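Long-range contacts in thiosulfate sulfurtransferase YnjE (Escherichia coli K-12, PDB 3IPP), which transfers sulfur from thiosulfate to cyanide, giving thiocyanate and sulfite, as a monomer built of three rhodanese domains: residues A[298-303]-A[408-413]; A[360-365]-A[385-390]; A[124-129]-A[232-237]. All blocks are in the same frame, centred on the assembly; numbering follows the deposited sequence.

Following the chain from the N terminus, contact 3 closes first: 124-129 pairs with 232-237, and the 102 residues between them hold the other strands of the second domain's sheet. Contact 1 opens only afterwards, at helix 297-301, and closes near the C terminus, where the tail 408-413 returns to that helix. Nested inside this second loop is contact 2, the pairing of 360-365 with 385-390 at neighbouring strands of the third domain's sheet. Contacts 1 and 2 come within about 6 Å at their nearest atoms, and contacts 2 and 3 within about 9 Å, without touching.

Contact 1: residues A[298-303]-A[408-413]; sequences PEFIGT and GERGPD
The backbones meet in the last turn of helix 297-301: the N of Gly408 donates to the O of Ile301 at 2.8 Å in a nearly straight bond (173°), just before Gly302, with its positive phi, closes the helix in a Schellman motif. Beside this bond the Arg410 guanidinium lies flat on the Phe300 ring, planes 16° apart, with Arg410 CZ 3.9 Å from the ring centroid, a cation-pi stack in which NH2 sits over the middle of the ring. With chi1 at -175° the Phe300 ring swings away from its backbone N and under the arginine. The same guanidinium reaches the Phe300 carbonyl: Arg410 NH1 bonds to Phe300 O at 2.9 Å and NH2 adds a weak bond to the same oxygen. Arg410 NH1 also donates to Gly408 O at 2.9 Å, in the plane of that carbonyl, and so bridges the helix end and the tail's own backbone. Ile301 packs alongside, its CG2 3.5 Å from Gly408 O. Beyond the segments, Trp321 stacks on the Phe300 ring and Trp354 meets it steeply, while the neighbouring Glu299 forms a salt bridge with Arg371, probably a substrate-binding residue. The chemistry implies that Arg410 and the Gly408 bond together hold the C-terminal tail to the helix, the arginine's charge probably favoured by the carbonyl oxygens of Phe300, in the helix, and Gly408, in the tail.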
loop_
_atom_site.group_PDB
_atom_site.type_symbol
_atom_site.label_atom_id
_atom_site.label_comp_id
_atom_site.label_asym_id
_atom_site.label_seq_id
_atom_site.Cartn_x
_atom_site.Cartn_y
_atom_site.Cartn_z
ATOM N N PRO A 298 -6.025 15.191 12.976
ATOM C CA PRO A 298 -5.660 16.535 13.471
ATOM C C PRO A 298 -5.122 17.483 12.367
ATOM O O PRO A 298 -5.289 18.703 12.465
ATOM C CB PRO A 298 -4.592 16.244 14.567
ATOM C CG PRO A 298 -4.927 14.887 15.038
ATOM C CD PRO A 298 -5.375 14.133 13.776
ATOM N N GLU A 299 -4.508 16.954 11.314
ATOM C CA GLU A 299 -4.124 17.836 10.218
ATOM C C GLU A 299 -5.408 18.260 9.463
ATOM O O GLU A 299 -5.620 19.460 9.154
ATOM C CB GLU A 299 -3.151 17.152 9.264
ATOM C CG GLU A 299 -1.695 16.997 9.769
ATOM C CD GLU A 299 -0.981 15.886 9.011
ATOM O OE1 GLU A 299 -0.359 16.183 7.960
ATOM O OE2 GLU A 299 -1.086 14.701 9.436
ATOM N N PHE A 300 -6.271 17.274 9.219
ATOM C CA PHE A 300 -7.435 17.478 8.413
ATOM C C PHE A 300 -8.363 18.546 9.007
ATOM O O PHE A 300 -9.066 19.234 8.230
ATOM C CB PHE A 300 -8.182 16.164 8.209
ATOM C CG PHE A 300 -9.362 16.256 7.284
ATOM C CD1 PHE A 300 -9.180 16.211 5.876
ATOM C CD2 PHE A 300 -10.676 16.290 7.804
ATOM C CE1 PHE A 300 -10.283 16.237 5.005
ATOM C CE2 PHE A 300 -11.789 16.323 6.947
ATOM C CZ PHE A 300 -11.595 16.296 5.544
ATOM N N ILE A 301 -8.382 18.683 10.340
ATOM C CA ILE A 301 -9.340 19.613 10.985
ATOM C C ILE A 301 -8.654 20.917 11.402
ATOM O O ILE A 301 -9.293 21.861 11.896
ATOM C CB ILE A 301 -10.041 19.002 12.217
ATOM C CG1 ILE A 301 -9.026 18.774 13.372
ATOM C CG2 ILE A 301 -10.807 17.692 11.858
ATOM C CD1 ILE A 301 -9.643 18.307 14.690
ATOM N N GLY A 302 -7.348 20.954 11.230
ATOM C CA GLY A 302 -6.581 22.144 11.543
ATOM C C GLY A 302 -6.052 22.322 12.966
ATOM O O GLY A 302 -5.713 23.423 13.371
ATOM N N THR A 303 -5.953 21.260 13.739
ATOM C CA THR A 303 -5.297 21.362 15.031
ATOM C C THR A 303 -3.813 21.653 14.843
ATOM O O THR A 303 -3.228 22.366 15.609
ATOM C CB THR A 303 -5.415 20.003 15.765
ATOM O OG1 THR A 303 -6.797 19.615 15.791
ATOM C CG2 THR A 303 -4.844 20.105 17.181
ATOM N N GLY A 408 -11.898 22.473 11.217
ATOM C CA GLY A 408 -13.051 21.986 12.007
ATOM C C GLY A 408 -13.474 20.558 11.647
ATOM O O GLY A 408 -13.130 20.024 10.582
ATOM N N GLU A 409 -14.225 19.938 12.544
ATOM C CA GLU A 409 -14.694 18.566 12.382
ATOM C C GLU A 409 -15.843 18.552 11.447
ATOM O O GLU A 409 -16.762 19.338 11.575
ATOM C CB GLU A 409 -15.164 17.930 13.708
ATOM C CG GLU A 409 -14.532 18.523 14.878
ATOM C CD GLU A 409 -14.251 17.539 15.978
ATOM O OE1 GLU A 409 -13.329 16.715 15.805
ATOM O OE2 GLU A 409 -14.902 17.623 17.027
ATOM N N ARG A 410 -15.805 17.615 10.531
ATOM C CA ARG A 410 -16.793 17.589 9.495
ATOM C C ARG A 410 -16.767 16.161 8.937
ATOM O O ARG A 410 -15.767 15.467 9.100
ATOM C CB ARG A 410 -16.443 18.672 8.412
ATOM C CG ARG A 410 -15.031 18.590 7.877
ATOM C CD ARG A 410 -14.478 19.926 7.242
ATOM N NE ARG A 410 -13.313 19.689 6.391
ATOM C CZ ARG A 410 -12.043 19.783 6.795
ATOM N NH1 ARG A 410 -11.762 20.145 8.033
ATOM N NH2 ARG A 410 -11.049 19.495 5.956
ATOM N N GLY A 411 -17.820 15.773 8.237
ATOM C CA GLY A 411 -17.890 14.477 7.658
ATOM C C GLY A 411 -17.933 14.471 6.152
ATOM O O GLY A 411 -17.783 15.532 5.469
ATOM N N PRO A 412 -18.142 13.264 5.603
ATOM C CA PRO A 412 -18.092 13.042 4.154
ATOM C C PRO A 412 -18.892 14.029 3.332
ATOM O O PRO A 412 -18.355 14.450 2.256
ATOM C CB PRO A 412 -18.653 11.630 3.987
ATOM C CG PRO A 412 -18.157 10.934 5.319
ATOM C CD PRO A 412 -18.420 12.018 6.369
ATOM N N ASP A 413 -20.102 14.413 3.805
ATOM C CA ASP A 413 -21.005 15.323 3.036
ATOM C C ASP A 413 -20.367 16.680 2.761
ATOM O O ASP A 413 -20.604 17.305 1.740
ATOM C CB ASP A 413 -22.417 15.490 3.673
ATOM C CG ASP A 413 -22.403 16.175 5.077
ATOM O OD1 ASP A 413 -21.323 16.361 5.684
ATOM O OD2 ASP A 413 -23.508 16.490 5.625
#

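Contact 2: residues A[360-365]-A[385-390]; sequences QQVSFY and KNVSVY
The Tyr390 ring meets the base of Tyr365 at a slant, Tyr390 CD2 lying 3.7 Å from Tyr365 CB, and the Phe364 ring slants across Val387, Phe364 CE2 4.1 Å from Val387 CG1. At the other end the amides of Gln361 and Asn386 cross with planes 29° apart. These groups flank two parallel strands of a beta-alpha-beta unit, 361-365 and 387-390, joined through helix 370-381 in the rhodanese sheet. Val362, Phe364, Val387 and Val389 share one face; Phe364 there touches Ala372, Thr375 and Ala379 of the helix. Along the strands Val362 N donates to Asn386 O at 2.8 Å, Phe364 N to Ser388 O and Tyr390 N to Phe364 O. The tyrosine hydroxyls are held elsewhere, by Glu315 for Tyr365 and by Glu396 for Tyr390. Strand 361-365 leads straight into Cys366, the persulfide-forming cysteine. Asn386 ND2 gives a weak bond to Gln360 O, which also accepts from a water that takes the backbone N-H of Asn386. Without this side-chain amide, as with an alanine here, Gln360 O would probably lose its weak side-chain donor and the Gln361 amide its packing partner. On the opposite face the two serine hydroxyls pair, Ser363 OG to Ser388 OG at 2.8 Å, and a second water donates to Val362 O (3.0 Å) and shares a hydrogen bond with Ser388 OG.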
loop_
_atom_site.group_PDB
_atom_site.type_symbol
_atom_site.label_atom_id
_atom_site.label_comp_id
_atom_site.label_asym_id
_atom_site.label_seq_id
_atom_site.Cartn_x
_atom_site.Cartn_y
_atom_site.Cartn_z
ATOM N N GLN A 360 -13.451 7.606 -10.731
ATOM C CA GLN A 360 -13.090 9.015 -10.738
ATOM C C GLN A 360 -11.667 9.238 -11.191
ATOM O O GLN A 360 -10.839 8.327 -11.063
ATOM C CB GLN A 360 -13.221 9.583 -9.327
ATOM C CG GLN A 360 -14.642 9.601 -8.830
ATOM C CD GLN A 360 -14.718 9.891 -7.357
ATOM O OE1 GLN A 360 -13.734 9.727 -6.622
ATOM N NE2 GLN A 360 -15.876 10.372 -6.910
ATOM N N GLN A 361 -11.362 10.453 -11.681
ATOM C CA GLN A 361 -9.970 10.988 -11.658
ATOM C C GLN A 361 -9.658 11.328 -10.186
ATOM O O GLN A 361 -10.327 12.201 -9.579
ATOM C CB GLN A 361 -9.808 12.274 -12.489
ATOM C CG GLN A 361 -10.488 12.265 -13.832
ATOM C CD GLN A 361 -9.683 11.463 -14.854
ATOM O OE1 GLN A 361 -8.461 11.684 -15.019
ATOM N NE2 GLN A 361 -10.345 10.487 -15.502
ATOM N N VAL A 362 -8.648 10.657 -9.636
ATOM C CA VAL A 362 -8.313 10.688 -8.207
ATOM C C VAL A 362 -6.851 11.051 -8.031
ATOM O O VAL A 362 -5.949 10.411 -8.616
ATOM C CB VAL A 362 -8.508 9.249 -7.580
ATOM C CG1 VAL A 362 -8.067 9.187 -6.074
ATOM C CG2 VAL A 362 -9.959 8.774 -7.789
ATOM N N SER A 363 -6.608 12.055 -7.206
ATOM C CA SER A 363 -5.261 12.483 -6.938
ATOM C C SER A 363 -5.089 12.578 -5.436
ATOM O O SER A 363 -5.995 13.132 -4.731
ATOM C CB SER A 363 -4.970 13.846 -7.583
ATOM O OG SER A 363 -3.575 14.104 -7.569
ATOM N N PHE A 364 -3.959 12.017 -4.953
ATOM C CA PHE A 364 -3.629 11.966 -3.539
ATOM C C PHE A 364 -2.613 13.053 -3.212
ATOM O O PHE A 364 -1.677 13.275 -4.001
ATOM C CB PHE A 364 -3.021 10.587 -3.176
ATOM C CG PHE A 364 -3.920 9.420 -3.501
ATOM C CD1 PHE A 364 -4.949 9.053 -2.628
ATOM C CD2 PHE A 364 -3.747 8.697 -4.681
ATOM C CE1 PHE A 364 -5.817 7.994 -2.903
ATOM C CE2 PHE A 364 -4.602 7.608 -4.994
ATOM C CZ PHE A 364 -5.647 7.251 -4.110
ATOM N N TYR A 365 -2.732 13.684 -2.042
ATOM C CA TYR A 365 -1.676 14.575 -1.569
ATOM C C TYR A 365 -1.597 14.480 -0.055
ATOM O O TYR A 365 -2.479 13.923 0.551
ATOM C CB TYR A 365 -2.006 16.029 -1.968
ATOM C CG TYR A 365 -3.101 16.624 -1.118
ATOM C CD1 TYR A 365 -4.427 16.436 -1.444
ATOM C CD2 TYR A 365 -2.793 17.311 0.058
ATOM C CE1 TYR A 365 -5.451 16.948 -0.612
ATOM C CE2 TYR A 365 -3.785 17.854 0.866
ATOM C CZ TYR A 365 -5.091 17.658 0.511
ATOM O OH TYR A 365 -6.041 18.164 1.298
ATOM N N LYS A 385 -7.625 3.194 -12.331
ATOM C CA LYS A 385 -6.971 3.603 -13.544
ATOM C C LYS A 385 -6.565 5.084 -13.663
ATOM O O LYS A 385 -5.693 5.391 -14.461
ATOM C CB LYS A 385 -7.769 3.132 -14.763
ATOM C CG LYS A 385 -7.686 1.617 -14.912
ATOM C CD LYS A 385 -8.317 1.163 -16.183
ATOM C CE LYS A 385 -9.811 1.145 -16.065
ATOM N NZ LYS A 385 -10.236 -0.032 -16.885
ATOM N N ASN A 386 -7.173 5.980 -12.885
ATOM C CA ASN A 386 -6.939 7.422 -13.058
ATOM C C ASN A 386 -6.487 7.980 -11.737
ATOM O O ASN A 386 -7.252 8.661 -11.025
ATOM C CB ASN A 386 -8.217 8.138 -13.498
ATOM C CG ASN A 386 -9.073 7.280 -14.448
ATOM O OD1 ASN A 386 -8.651 7.074 -15.584
ATOM N ND2 ASN A 386 -10.272 6.723 -13.953
ATOM N N VAL A 387 -5.250 7.665 -11.388
ATOM C CA VAL A 387 -4.675 8.095 -10.144
ATOM C C VAL A 387 -3.399 8.857 -10.369
ATOM O O VAL A 387 -2.686 8.640 -11.348
ATOM C CB VAL A 387 -4.453 6.917 -9.147
ATOM C CG1 VAL A 387 -5.779 6.366 -8.711
ATOM C CG2 VAL A 387 -3.554 5.817 -9.714
ATOM N N SER A 388 -3.078 9.706 -9.413
ATOM C CA SER A 388 -1.937 10.581 -9.548
ATOM C C SER A 388 -1.642 11.089 -8.159
ATOM O O SER A 388 -2.387 10.807 -7.217
ATOM C CB SER A 388 -2.263 11.781 -10.467
ATOM O OG SER A 388 -3.294 12.572 -9.883
ATOM N N VAL A 389 -0.531 11.814 -8.045
ATOM C CA VAL A 389 -0.174 12.512 -6.813
ATOM C C VAL A 389 -0.078 13.992 -7.095
ATOM O O VAL A 389 0.498 14.406 -8.091
ATOM C CB VAL A 389 1.153 11.990 -6.248
ATOM C CG1 VAL A 389 1.674 12.903 -5.128
ATOM C CG2 VAL A 389 0.964 10.548 -5.789
ATOM N N TYR A 390 -0.704 14.785 -6.231
ATOM C CA TYR A 390 -0.559 16.219 -6.300
ATOM C C TYR A 390 0.636 16.603 -5.427
ATOM O O TYR A 390 0.524 16.748 -4.225
ATOM C CB TYR A 390 -1.846 16.949 -5.942
ATOM C CG TYR A 390 -1.583 18.353 -5.497
ATOM C CD1 TYR A 390 -0.729 19.192 -6.238
ATOM C CD2 TYR A 390 -2.161 18.853 -4.319
ATOM C CE1 TYR A 390 -0.452 20.506 -5.807
ATOM C CE2 TYR A 390 -1.902 20.188 -3.877
ATOM C CZ TYR A 390 -1.046 20.991 -4.633
ATOM O OH TYR A 390 -0.750 22.260 -4.214
HETATM O O HOH W 1 -9.037 5.912 -10.711
HETATM O O HOH W 2 -5.519 11.576 -11.333
#

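Contact 3: residues A[124-129]-A[232-237]; sequences EQLVYP and VRLLDG
Leu235 CD1 forms the apolar centre on one face of the pairing, 4.0 Å from Val127 CG2 and 3.8 Å from Pro129 CD, with the proline ring and the leucine side chain crossing at about a right angle. In Leu235, chi1 of -178° together with chi2 of 53° brings CD1 against the peptide between Pro129 and Tyr128, the N-cap residue of helix 129-137. Helix 239-244 adds to this face, Thr241 touching both Pro129 and Leu235. On the other face Leu126 CD2 approaches Leu234 CB at 4.2 Å, and Leu234 goes on to Met377 of helix 370-381, a helix of the third rhodanese domain.

Between the faces the backbones run parallel. Leu234 N donates to Gln125 O, Val127 N to Leu234 O at 2.8 Å and Asp236 N to Val127 O at 2.7 Å, so the short strand 126-127 is added as the outermost strand beside 232-235 in the parallel sheet of the second domain. Asp236 CB also rests 3.2 Å from Val127 O, while its OD1 accepts from the N of Met341.

At the polar edge the Arg233 chain bends at chi2 and chi3 to lie beside Glu124. Arg233 NE gives Glu124 O a weak bond at 3.1 Å. Glu124 CG lies over one face of the guanidinium, and the carboxylate plane stands almost perpendicular to it (89°). The charged ends do not meet: Arg233 pairs instead with Asp231 through NH1 and gives NH2 to Ala143 O, and Glu124 OE2 goes to His122. Joining these strands is thus the work of main-chain bonds and apolar packing, while the arginine charge is probably offset by Asp231.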
loop_
_atom_site.group_PDB
_atom_site.type_symbol
_atom_site.label_atom_id
_atom_site.label_comp_id
_atom_site.label_asym_id
_atom_site.label_seq_id
_atom_site.Cartn_x
_atom_site.Cartn_y
_atom_site.Cartn_z
ATOM N N GLU A 124 0.794 -8.493 -8.120
ATOM C CA GLU A 124 2.215 -8.723 -8.411
ATOM C C GLU A 124 3.119 -7.526 -8.179
ATOM O O GLU A 124 4.349 -7.640 -8.257
ATOM C CB GLU A 124 2.434 -9.324 -9.823
ATOM C CG GLU A 124 2.357 -8.388 -11.035
ATOM C CD GLU A 124 0.926 -7.856 -11.293
ATOM O OE1 GLU A 124 -0.064 -8.486 -10.799
ATOM O OE2 GLU A 124 0.807 -6.775 -11.962
ATOM N N GLN A 125 2.502 -6.379 -7.914
ATOM C CA GLN A 125 3.220 -5.095 -7.711
ATOM C C GLN A 125 3.627 -4.920 -6.256
ATOM O O GLN A 125 4.464 -4.068 -5.963
ATOM C CB GLN A 125 2.337 -3.916 -8.111
ATOM C CG GLN A 125 2.262 -3.657 -9.609
ATOM C CD GLN A 125 1.105 -2.758 -9.979
ATOM O OE1 GLN A 125 0.448 -2.203 -9.111
ATOM N NE2 GLN A 125 0.853 -2.596 -11.277
ATOM N N LEU A 126 2.986 -5.695 -5.367
ATOM C CA LEU A 126 3.277 -5.752 -3.950
ATOM C C LEU A 126 3.895 -7.118 -3.657
ATOM O O LEU A 126 3.156 -8.097 -3.483
ATOM C CB LEU A 126 2.007 -5.645 -3.124
ATOM C CG LEU A 126 1.361 -4.260 -3.157
ATOM C CD1 LEU A 126 0.065 -4.305 -2.425
ATOM C CD2 LEU A 126 2.318 -3.217 -2.558
ATOM N N VAL A 127 5.230 -7.191 -3.666
ATOM C CA VAL A 127 5.913 -8.472 -3.483
ATOM C C VAL A 127 6.079 -8.720 -1.996
ATOM O O VAL A 127 5.823 -7.820 -1.152
ATOM C CB VAL A 127 7.297 -8.536 -4.231
ATOM C CG1 VAL A 127 7.125 -8.073 -5.675
ATOM C CG2 VAL A 127 8.390 -7.720 -3.498
ATOM N N TYR A 128 6.483 -9.949 -1.691
ATOM C CA TYR A 128 6.742 -10.361 -0.338
ATOM C C TYR A 128 8.148 -11.004 -0.275
ATOM O O TYR A 128 8.704 -11.434 -1.308
ATOM C CB TYR A 128 5.618 -11.295 0.169
ATOM C CG TYR A 128 5.430 -12.590 -0.628
ATOM C CD1 TYR A 128 5.956 -13.799 -0.155
ATOM C CD2 TYR A 128 4.710 -12.605 -1.855
ATOM C CE1 TYR A 128 5.773 -14.994 -0.858
ATOM C CE2 TYR A 128 4.514 -13.781 -2.569
ATOM C CZ TYR A 128 5.051 -14.982 -2.055
ATOM O OH TYR A 128 4.905 -16.165 -2.757
ATOM N N PRO A 129 8.741 -11.068 0.933
ATOM C CA PRO A 129 10.181 -11.444 0.998
ATOM C C PRO A 129 10.586 -12.745 0.279
ATOM O O PRO A 129 11.596 -12.783 -0.455
ATOM C CB PRO A 129 10.433 -11.548 2.496
ATOM C CG PRO A 129 9.430 -10.481 3.074
ATOM C CD PRO A 129 8.201 -10.644 2.242
ATOM N N VAL A 232 7.443 -1.205 -11.835
ATOM C CA VAL A 232 7.953 -0.776 -10.546
ATOM C C VAL A 232 7.068 -1.451 -9.519
ATOM O O VAL A 232 5.856 -1.494 -9.672
ATOM C CB VAL A 232 7.877 0.766 -10.368
ATOM C CG1 VAL A 232 8.430 1.211 -8.995
ATOM C CG2 VAL A 232 8.591 1.481 -11.513
ATOM N N ARG A 233 7.710 -2.028 -8.511
ATOM C CA ARG A 233 7.079 -2.867 -7.502
ATOM C C ARG A 233 7.589 -2.463 -6.105
ATOM O O ARG A 233 8.690 -1.925 -5.981
ATOM C CB ARG A 233 7.390 -4.344 -7.829
ATOM C CG ARG A 233 6.664 -4.749 -9.074
ATOM C CD ARG A 233 7.389 -5.695 -10.023
ATOM N NE ARG A 233 6.907 -7.041 -9.889
ATOM C CZ ARG A 233 6.760 -7.963 -10.846
ATOM N NH1 ARG A 233 7.033 -7.738 -12.116
ATOM N NH2 ARG A 233 6.312 -9.168 -10.477
ATOM N N LEU A 234 6.792 -2.709 -5.069
ATOM C CA LEU A 234 7.210 -2.480 -3.686
ATOM C C LEU A 234 7.291 -3.807 -2.898
ATOM O O LEU A 234 6.475 -4.736 -3.110
ATOM C CB LEU A 234 6.184 -1.611 -2.990
ATOM C CG LEU A 234 5.902 -0.184 -3.464
ATOM C CD1 LEU A 234 4.889 0.424 -2.518
ATOM C CD2 LEU A 234 7.210 0.601 -3.484
ATOM N N LEU A 235 8.231 -3.889 -1.961
ATOM C CA LEU A 235 8.185 -4.930 -0.933
ATOM C C LEU A 235 7.066 -4.555 0.050
ATOM O O LEU A 235 7.159 -3.540 0.757
ATOM C CB LEU A 235 9.521 -5.048 -0.215
ATOM C CG LEU A 235 9.664 -6.123 0.868
ATOM C CD1 LEU A 235 9.259 -7.540 0.363
ATOM C CD2 LEU A 235 11.077 -6.124 1.453
ATOM N N ASP A 236 6.014 -5.376 0.077
ATOM C CA ASP A 236 4.819 -5.140 0.938
ATOM C C ASP A 236 5.263 -5.144 2.393
ATOM O O ASP A 236 5.946 -6.079 2.806
ATOM C CB ASP A 236 3.737 -6.193 0.685
ATOM C CG ASP A 236 2.369 -5.795 1.270
ATOM O OD1 ASP A 236 2.177 -4.664 1.823
ATOM O OD2 ASP A 236 1.460 -6.632 1.152
ATOM N N GLY A 237 4.988 -4.068 3.123
ATOM C CA GLY A 237 5.400 -3.955 4.543
ATOM C C GLY A 237 6.829 -3.496 4.769
ATOM O O GLY A 237 7.267 -3.304 5.919
#